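Local structure of putative OMPA family lipoprotein (Burkholderia pseudomallei, 4B5C) at residues V43-Q46 with Y47-L50. The protein is probably part of the Tol-Pal system, which takes part in outer membrane invagination during cell division and is important for keeping that membrane intact. Residues are numbered along the deposited sequence; the frame is centred on the assembly and turned at random.
Sequences VQDQ and YQAL
Q46 lies over one face of the Y47 ring while Q44 meets the ring's edge, at the short 3-10 turn of residues 45-47 that follows Q44 and leads into helix 48-60 of this OmpA-like domain. The turn is defined by two backbone bonds from residue i to i-3: a weak one from Y47 N to Q44 O, and a sounder one from Q48 N to D45 O at 3.1 Å. Y47 occupies the N-cap position. The CH-pi assignment rests on Q46 CG, which sits 3.9 Å from the Y47 ring centroid and 29° off the ring normal. Q46 reaches this place because its CG is tucked between the backbone N and the carbonyl carbon (chi1 61°), and the extended chain beyond carries its amide along the ring, the two planes 31° apart. Q44 runs beside Y47 in the same direction and brings OE1 within 3.5 Å of Y47 CE2, near the ring plane. V43 CG1 adds an apolar touch at Y47 CB, 4.2 Å away. Beyond this stretch, the tyrosine hydroxyl makes a weak hydrogen bond to Y35 N, at the end of strand 33-35, a modest tie between helix start and strand. The two glutamine amides also approach each other, but the bond is doubtful in detail: Q46 NE2 lies only 2.5 Å from Q44 OE1, suspiciously short, with a bent N-H.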
ATOM      1  N   VAL A  43       2.115  -8.072   5.896  1.00 27.87           N
ATOM      2  CA  VAL A  43       2.651  -6.779   6.309  1.00 31.98           C
ATOM      3  C   VAL A  43       3.709  -6.947   7.398  1.00 38.14           C
ATOM      4  O   VAL A  43       3.386  -7.257   8.546  1.00 36.47           O
ATOM      5  CB  VAL A  43       1.542  -5.843   6.828  1.00 39.64           C
ATOM      6  CG1 VAL A  43       2.110  -4.461   7.125  1.00 35.10           C
ATOM      7  CG2 VAL A  43       0.402  -5.754   5.823  1.00 33.34           C
ATOM      8  N   GLN A  44       4.969  -6.734   7.027  1.00 35.16           N
ATOM      9  CA  GLN A  44       6.091  -6.855   7.956  1.00 30.29           C
ATOM     10  C   GLN A  44       5.922  -5.931   9.164  1.00 35.24           C
ATOM     11  O   GLN A  44       5.167  -4.960   9.107  1.00 33.23           O
ATOM     12  CB  GLN A  44       7.403  -6.554   7.229  1.00 35.32           C
ATOM     13  CG  GLN A  44       7.657  -7.454   6.023  1.00 41.68           C
ATOM     14  CD  GLN A  44       8.722  -6.907   5.088  1.00 52.86           C
ATOM     15  OE1 GLN A  44       9.435  -5.959   5.423  1.00 59.34           O
ATOM     16  NE2 GLN A  44       8.829  -7.500   3.905  1.00 51.18           N
ATOM     17  N   ASP A  45       6.629  -6.235  10.250  1.00 30.13           N
ATOM     18  CA  ASP A  45       6.515  -5.466  11.490  1.00 42.26           C
ATOM     19  C   ASP A  45       7.070  -4.042  11.376  1.00 43.64           C
ATOM     20  O   ASP A  45       6.652  -3.149  12.117  1.00 36.24           O
ATOM     21  CB  ASP A  45       7.198  -6.199  12.651  1.00 46.53           C
ATOM     22  CG  ASP A  45       6.352  -7.331  13.211  1.00 56.38           C
ATOM     23  OD1 ASP A  45       5.106  -7.217  13.198  1.00 41.63           O
ATOM     24  OD2 ASP A  45       6.937  -8.333  13.673  1.00 57.31           O
ATOM     25  N   GLN A  46       8.003  -3.835  10.452  1.00 33.24           N
ATOM     26  CA  GLN A  46       8.660  -2.538  10.304  1.00 41.51           C
ATOM     27  C   GLN A  46       7.714  -1.452   9.794  1.00 33.97           C
ATOM     28  O   GLN A  46       8.058  -0.268   9.794  1.00 38.80           O
ATOM     29  CB  GLN A  46       9.880  -2.647   9.382  1.00 35.42           C
ATOM     30  CG  GLN A  46       9.554  -3.096   7.967  1.00 41.88           C
ATOM     31  CD  GLN A  46      10.772  -3.112   7.060  1.00 50.53           C
ATOM     32  OE1 GLN A  46      11.496  -2.122   6.952  1.00 44.00           O
ATOM     33  NE2 GLN A  46      11.004  -4.243   6.403  1.00 37.25           N
ATOM     34  N   TYR A  47       6.524  -1.858   9.364  1.00 37.76           N
ATOM     35  CA  TYR A  47       5.542  -0.917   8.836  1.00 33.62           C
ATOM     36  C   TYR A  47       4.430  -0.609   9.835  1.00 26.60           C
ATOM     37  O   TYR A  47       3.442   0.041   9.492  1.00 29.78           O
ATOM     38  CB  TYR A  47       4.945  -1.443   7.529  1.00 27.94           C
ATOM     39  CG  TYR A  47       5.969  -1.642   6.438  1.00 38.07           C
ATOM     40  CD1 TYR A  47       6.418  -0.571   5.681  1.00 31.08           C
ATOM     41  CD2 TYR A  47       6.490  -2.901   6.170  1.00 29.40           C
ATOM     42  CE1 TYR A  47       7.358  -0.745   4.685  1.00 33.04           C
ATOM     43  CE2 TYR A  47       7.429  -3.087   5.174  1.00 30.19           C
ATOM     44  CZ  TYR A  47       7.860  -2.004   4.436  1.00 33.62           C
ATOM     45  OH  TYR A  47       8.795  -2.174   3.443  1.00 36.51           O
ATOM     46  N   GLN A  48       4.593  -1.076  11.068  1.00 36.83           N
ATOM     47  CA  GLN A  48       3.599  -0.840  12.111  1.00 41.17           C
ATOM     48  C   GLN A  48       3.455   0.650  12.416  1.00 36.04           C
ATOM     49  O   GLN A  48       2.342   1.175  12.491  1.00 29.54           O
ATOM     50  CB  GLN A  48       3.960  -1.608  13.384  1.00 34.97           C
ATOM     51  CG  GLN A  48       3.747  -3.113  13.292  1.00 44.76           C
ATOM     52  CD  GLN A  48       4.152  -3.836  14.565  1.00 54.18           C
ATOM     53  OE1 GLN A  48       3.476  -4.766  15.007  1.00 52.89           O
ATOM     54  NE2 GLN A  48       5.261  -3.408  15.160  1.00 51.81           N
ATOM     55  N   ALA A  49       4.587   1.325  12.591  1.00 33.90           N
ATOM     56  CA  ALA A  49       4.589   2.753  12.890  1.00 35.34           C
ATOM     57  C   ALA A  49       3.923   3.545  11.770  1.00 35.44           C
ATOM     58  O   ALA A  49       3.112   4.440  12.022  1.00 36.62           O
ATOM     59  CB  ALA A  49       6.009   3.246  13.118  1.00 38.08           C
ATOM     60  N   LEU A  50       4.273   3.209  10.534  1.00 31.27           N
ATOM     61  CA  LEU A  50       3.712   3.874   9.366  1.00 32.83           C
ATOM     62  C   LEU A  50       2.197   3.728   9.330  1.00 31.78           C
ATOM     63  O   LEU A  50       1.476   4.706   9.124  1.00 34.09           O
ATOM     64  CB  LEU A  50       4.334   3.316   8.083  1.00 26.09           C
ATOM     65  CG  LEU A  50       3.870   3.904   6.748  1.00 27.36           C
ATOM     66  CD1 LEU A  50       4.821   3.505   5.629  1.00 33.64           C
ATOM     67  CD2 LEU A  50       2.450   3.472   6.420  1.00 33.76           C
TER